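Local coordinates for SusD superfamily protein (Parabacteroides distasonis, PDB 3OTN) that probably binds carbohydrate nutrients at the bacterial outer membrane, at residues Y160-S174 and M187-Y201. Numbering follows the deposited sequence.
Sequences YDEIIIPDLLEAEQS and MGAVKALLADVYLTY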
loop_
_atom_site.group_PDB
_atom_site.type_symbol
_atom_site.label_atom_id
_atom_site.label_comp_id
_atom_site.label_asym_id
_atom_site.label_seq_id
_atom_site.Cartn_x
_atom_site.Cartn_y
_atom_site.Cartn_z
ATOM N N TYR A 160 12.955 6.012 12.249
ATOM C CA TYR A 160 12.269 4.957 12.979
ATOM C C TYR A 160 12.348 5.135 14.518
ATOM O O TYR A 160 11.323 5.101 15.197
ATOM C CB TYR A 160 12.813 3.574 12.629
ATOM C CG TYR A 160 12.308 2.886 11.383
ATOM C CD1 TYR A 160 11.223 2.014 11.425
ATOM C CD2 TYR A 160 12.989 3.002 10.184
ATOM C CE1 TYR A 160 10.790 1.319 10.257
ATOM C CE2 TYR A 160 12.562 2.345 9.039
ATOM C CZ TYR A 160 11.476 1.500 9.079
ATOM O OH TYR A 160 11.122 0.834 7.947
ATOM N N ASP A 161 13.550 5.326 15.047
ATOM C CA ASP A 161 13.733 5.330 16.509
ATOM C C ASP A 161 13.189 6.588 17.198
ATOM O O ASP A 161 12.806 6.525 18.362
ATOM C CB ASP A 161 15.218 5.218 16.884
ATOM C CG ASP A 161 15.837 3.882 16.525
ATOM O OD1 ASP A 161 15.117 2.923 16.219
ATOM O OD2 ASP A 161 17.072 3.817 16.567
ATOM N N GLU A 162 13.232 7.725 16.512
ATOM C CA GLU A 162 12.822 9.004 17.090
ATOM C C GLU A 162 11.424 9.446 16.729
ATOM O O GLU A 162 10.796 10.185 17.498
ATOM C CB GLU A 162 13.838 10.112 16.726
ATOM C CG GLU A 162 15.231 9.873 17.310
ATOM C CD GLU A 162 16.303 10.864 16.856
ATOM O OE1 GLU A 162 15.996 12.070 16.710
ATOM O OE2 GLU A 162 17.469 10.427 16.671
ATOM N N ILE A 163 10.919 9.027 15.576
ATOM C CA ILE A 163 9.599 9.469 15.141
ATOM C C ILE A 163 8.608 8.322 15.064
ATOM O O ILE A 163 7.655 8.269 15.825
ATOM C CB ILE A 163 9.616 10.213 13.785
ATOM C CG1 ILE A 163 10.627 11.366 13.835
ATOM C CG2 ILE A 163 8.165 10.760 13.471
ATOM C CD1 ILE A 163 10.643 12.228 12.547
ATOM N N ILE A 164 8.836 7.400 14.142
ATOM C CA ILE A 164 7.844 6.390 13.817
ATOM C C ILE A 164 7.471 5.539 15.041
ATOM O O ILE A 164 6.303 5.441 15.388
ATOM C CB ILE A 164 8.309 5.502 12.660
ATOM C CG1 ILE A 164 8.540 6.326 11.382
ATOM C CG2 ILE A 164 7.319 4.376 12.386
ATOM C CD1 ILE A 164 9.169 5.509 10.228
ATOM N N ILE A 165 8.463 4.926 15.685
ATOM C CA ILE A 165 8.183 4.001 16.791
ATOM C C ILE A 165 7.616 4.731 18.013
ATOM O O ILE A 165 6.566 4.312 18.527
ATOM C CB ILE A 165 9.371 3.087 17.094
ATOM C CG1 ILE A 165 9.576 2.131 15.904
ATOM C CG2 ILE A 165 9.177 2.333 18.404
ATOM C CD1 ILE A 165 10.983 1.412 15.902
ATOM N N PRO A 166 8.258 5.825 18.455
ATOM C CA PRO A 166 7.657 6.513 19.617
ATOM C C PRO A 166 6.239 7.024 19.377
ATOM O O PRO A 166 5.412 6.951 20.279
ATOM C CB PRO A 166 8.623 7.673 19.897
ATOM C CG PRO A 166 9.917 7.256 19.309
ATOM C CD PRO A 166 9.581 6.396 18.103
ATOM N N ASP A 167 5.938 7.512 18.173
ATOM C CA ASP A 167 4.563 7.967 17.848
ATOM C C ASP A 167 3.577 6.813 18.031
ATOM O O ASP A 167 2.530 6.963 18.656
ATOM C CB ASP A 167 4.473 8.492 16.384
ATOM C CG ASP A 167 4.952 9.950 16.215
ATOM O OD1 ASP A 167 5.329 10.627 17.204
ATOM O OD2 ASP A 167 4.957 10.434 15.051
ATOM N N LEU A 168 3.940 5.656 17.488
ATOM C CA LEU A 168 3.042 4.509 17.498
ATOM C C LEU A 168 2.931 3.928 18.916
ATOM O O LEU A 168 1.848 3.547 19.325
ATOM C CB LEU A 168 3.488 3.463 16.490
ATOM C CG LEU A 168 3.190 3.903 15.043
ATOM C CD1 LEU A 168 3.799 3.002 13.992
ATOM C CD2 LEU A 168 1.677 4.011 14.789
ATOM N N LEU A 169 4.021 3.941 19.679
ATOM C CA LEU A 169 3.976 3.389 21.038
ATOM C C LEU A 169 3.113 4.278 21.929
ATOM O O LEU A 169 2.419 3.784 22.835
ATOM C CB LEU A 169 5.370 3.231 21.630
ATOM C CG LEU A 169 6.280 2.160 21.000
ATOM C CD1 LEU A 169 7.683 2.285 21.638
ATOM C CD2 LEU A 169 5.714 0.732 21.140
ATOM N N GLU A 170 3.162 5.587 21.697
ATOM C CA GLU A 170 2.284 6.499 22.447
ATOM C C GLU A 170 0.833 6.304 21.985
ATOM O O GLU A 170 -0.074 6.187 22.830
ATOM C CB GLU A 170 2.735 7.937 22.282
ATOM C CG GLU A 170 4.157 8.175 22.921
ATOM C CD GLU A 170 4.797 9.511 22.547
ATOM O OE1 GLU A 170 4.161 10.347 21.867
ATOM O OE2 GLU A 170 5.960 9.723 22.938
ATOM N N ALA A 171 0.605 6.201 20.669
ATOM C CA ALA A 171 -0.776 6.000 20.169
ATOM C C ALA A 171 -1.386 4.697 20.739
ATOM O O ALA A 171 -2.567 4.626 21.110
ATOM C CB ALA A 171 -0.806 6.019 18.612
ATOM N N GLU A 172 -0.541 3.678 20.835
ATOM C CA GLU A 172 -0.902 2.403 21.428
ATOM C C GLU A 172 -1.358 2.491 22.916
ATOM O O GLU A 172 -2.167 1.683 23.393
ATOM C CB GLU A 172 0.327 1.499 21.323
ATOM C CG GLU A 172 0.070 0.090 21.383
ATOM C CD GLU A 172 1.300 -0.727 21.045
ATOM O OE1 GLU A 172 2.432 -0.447 21.577
ATOM O OE2 GLU A 172 1.098 -1.692 20.288
ATOM N N GLN A 173 -0.838 3.471 23.643
ATOM C CA GLN A 173 -1.216 3.687 25.052
ATOM C C GLN A 173 -2.317 4.729 25.218
ATOM O O GLN A 173 -2.485 5.264 26.303
ATOM C CB GLN A 173 0.030 4.079 25.877
ATOM C CG GLN A 173 1.097 2.955 25.948
ATOM C CD GLN A 173 0.540 1.626 26.505
ATOM O OE1 GLN A 173 -0.309 1.609 27.408
ATOM N NE2 GLN A 173 1.016 0.515 25.959
ATOM N N SER A 174 -3.111 4.973 24.178
ATOM C CA SER A 174 -4.097 6.054 24.187
ATOM C C SER A 174 -5.507 5.523 24.376
ATOM O O SER A 174 -5.737 4.313 24.449
ATOM C CB SER A 174 -4.012 6.801 22.857
ATOM O OG SER A 174 -4.741 6.119 21.847
HETATM N N MSE A 187 -7.352 1.687 17.016
HETATM C CA MSE A 187 -6.220 0.940 17.568
HETATM C C MSE A 187 -5.832 -0.200 16.641
HETATM O O MSE A 187 -4.652 -0.547 16.544
HETATM C CB MSE A 187 -6.531 0.407 18.961
HETATM C CG MSE A 187 -5.303 -0.072 19.672
HETATM SE SE MSE A 187 -4.291 1.509 20.143
HETATM C CE MSE A 187 -5.395 2.133 21.605
ATOM N N GLY A 188 -6.794 -0.779 15.929
ATOM C CA GLY A 188 -6.447 -1.808 14.941
ATOM C C GLY A 188 -5.489 -1.294 13.858
ATOM O O GLY A 188 -4.571 -1.995 13.457
ATOM N N ALA A 189 -5.706 -0.057 13.399
ATOM C CA ALA A 189 -4.837 0.586 12.445
ATOM C C ALA A 189 -3.437 0.790 13.037
ATOM O O ALA A 189 -2.435 0.518 12.371
ATOM C CB ALA A 189 -5.454 1.976 11.956
ATOM N N VAL A 190 -3.382 1.257 14.286
ATOM C CA VAL A 190 -2.104 1.469 14.966
ATOM C C VAL A 190 -1.346 0.164 15.087
ATOM O O VAL A 190 -0.136 0.128 14.852
ATOM C CB VAL A 190 -2.319 2.057 16.414
ATOM C CG1 VAL A 190 -1.022 1.999 17.225
ATOM C CG2 VAL A 190 -2.902 3.453 16.346
ATOM N N LYS A 191 -2.045 -0.895 15.485
ATOM C CA LYS A 191 -1.384 -2.208 15.659
ATOM C C LYS A 191 -0.939 -2.786 14.327
ATOM O O LYS A 191 0.120 -3.371 14.263
ATOM C CB LYS A 191 -2.269 -3.259 16.357
ATOM C CG LYS A 191 -2.830 -2.893 17.681
ATOM C CD LYS A 191 -1.818 -2.736 18.720
ATOM C CE LYS A 191 -2.490 -2.579 20.139
ATOM N NZ LYS A 191 -1.400 -2.613 21.106
ATOM N N ALA A 192 -1.730 -2.607 13.271
ATOM C CA ALA A 192 -1.360 -3.093 11.921
ATOM C C ALA A 192 -0.109 -2.373 11.405
ATOM O O ALA A 192 0.824 -3.002 10.902
ATOM C CB ALA A 192 -2.523 -2.919 10.942
ATOM N N LEU A 193 -0.087 -1.052 11.538
ATOM C CA LEU A 193 1.058 -0.272 11.135
ATOM C C LEU A 193 2.283 -0.609 11.955
ATOM O O LEU A 193 3.362 -0.792 11.381
ATOM C CB LEU A 193 0.792 1.230 11.240
ATOM C CG LEU A 193 1.953 2.151 10.831
ATOM C CD1 LEU A 193 2.507 1.785 9.434
ATOM C CD2 LEU A 193 1.503 3.607 10.893
ATOM N N LEU A 194 2.125 -0.698 13.282
ATOM C CA LEU A 194 3.261 -0.980 14.156
ATOM C C LEU A 194 3.781 -2.419 13.923
ATOM O O LEU A 194 4.997 -2.647 13.959
ATOM C CB LEU A 194 2.947 -0.682 15.631
ATOM C CG LEU A 194 4.088 -0.835 16.644
ATOM C CD1 LEU A 194 5.348 -0.092 16.207
ATOM C CD2 LEU A 194 3.656 -0.374 18.034
ATOM N N ALA A 195 2.897 -3.372 13.612
ATOM C CA ALA A 195 3.364 -4.710 13.199
ATOM C C ALA A 195 4.306 -4.618 11.971
ATOM O O ALA A 195 5.372 -5.223 11.921
ATOM C CB ALA A 195 2.183 -5.648 12.900
ATOM N N ASP A 196 3.887 -3.837 11.006
ATOM C CA ASP A 196 4.597 -3.676 9.760
ATOM C C ASP A 196 5.927 -2.926 9.999
ATOM O O ASP A 196 6.981 -3.299 9.424
ATOM C CB ASP A 196 3.688 -2.931 8.772
ATOM C CG ASP A 196 4.105 -3.086 7.310
ATOM O OD1 ASP A 196 5.125 -3.725 7.010
ATOM O OD2 ASP A 196 3.404 -2.510 6.443
ATOM N N VAL A 197 5.882 -1.887 10.833
ATOM C CA VAL A 197 7.082 -1.147 11.212
ATOM C C VAL A 197 8.153 -2.058 11.817
ATOM O O VAL A 197 9.277 -2.077 11.363
ATOM C CB VAL A 197 6.748 0.043 12.151
ATOM C CG1 VAL A 197 7.999 0.603 12.816
ATOM C CG2 VAL A 197 5.988 1.133 11.337
ATOM N N TYR A 198 7.782 -2.833 12.819
ATOM C CA TYR A 198 8.721 -3.732 13.460
ATOM C C TYR A 198 9.200 -4.893 12.577
ATOM O O TYR A 198 10.375 -5.248 12.619
ATOM C CB TYR A 198 8.084 -4.276 14.731
ATOM C CG TYR A 198 8.099 -3.346 15.920
ATOM C CD1 TYR A 198 9.234 -2.568 16.238
ATOM C CD2 TYR A 198 7.056 -3.358 16.828
ATOM C CE1 TYR A 198 9.283 -1.794 17.385
ATOM C CE2 TYR A 198 7.101 -2.569 17.985
ATOM C CZ TYR A 198 8.199 -1.794 18.264
ATOM O OH TYR A 198 8.241 -1.047 19.446
ATOM N N LEU A 199 8.298 -5.460 11.761
ATOM C CA LEU A 199 8.676 -6.482 10.795
ATOM C C LEU A 199 9.720 -5.940 9.810
ATOM O O LEU A 199 10.713 -6.620 9.521
ATOM C CB LEU A 199 7.450 -6.995 10.026
ATOM C CG LEU A 199 7.665 -8.035 8.924
ATOM C CD1 LEU A 199 8.354 -9.281 9.460
ATOM C CD2 LEU A 199 6.274 -8.331 8.206
ATOM N N THR A 200 9.508 -4.720 9.324
ATOM C CA THR A 200 10.425 -4.053 8.382
ATOM C C THR A 200 11.747 -3.705 9.046
ATOM O O THR A 200 12.812 -3.916 8.459
ATOM C CB THR A 200 9.770 -2.785 7.758
ATOM O OG1 THR A 200 8.504 -3.141 7.183
ATOM C CG2 THR A 200 10.640 -2.163 6.642
ATOM N N TYR A 201 11.680 -3.188 10.274
ATOM C CA TYR A 201 12.878 -2.875 11.073
ATOM C C TYR A 201 13.783 -4.075 11.245
ATOM O O TYR A 201 15.004 -3.941 11.223
ATOM C CB TYR A 201 12.452 -2.341 12.437
ATOM C CG TYR A 201 13.472 -1.546 13.217
ATOM C CD1 TYR A 201 14.553 -2.168 13.816
ATOM C CD2 TYR A 201 13.320 -0.181 13.413
ATOM C CE1 TYR A 201 15.468 -1.459 14.564
ATOM C CE2 TYR A 201 14.229 0.541 14.192
ATOM C CZ TYR A 201 15.303 -0.106 14.759
ATOM O OH TYR A 201 16.215 0.560 15.528
HETATM O O HOH W 1 -2.793 -0.974 23.276
#
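Leu-168 and Val-197 interlock as reciprocal knobs into holes between two consecutive antiparallel helices, a helical hairpin of the kind that builds the TPR-like scaffold of SusD proteins; the segment axes approach to 9.8 Å at 147°. Leu-168 enters the hole formed by Val-190, Leu-193, Leu-194 and Val-197, its CD1 lying 3.8 Å from CG of Leu-193. In return, Val-197 splits its branches: CG1 meets the ring edge of Tyr-160 and CG1 of Ile-165, while CG2 packs on CG2 of Ile-164.

The aromatic pair closes one end. Tyr-201 turns its edge toward the face of Tyr-160, offset, with planes at 90° and centroids 5.4 Å apart. With CG anti to the backbone N (chi1 -160°), Tyr-201 reaches along Tyr-160 to Asp-161, where its OH donates to the syn lone pair of OD1 at 2.7 Å.

Charged groups hold the other end. Glu-172 OE2 receives Lys-191 NZ at 2.8 Å from above the carboxylate plane; OE2 of Glu-172 also pairs with Arg-219, and NZ of Lys-191 with Glu-222, both on helix 210-225. A water accepts from Lys-191 NZ and donates to the backbone O of Glu-172 at 2.7 Å.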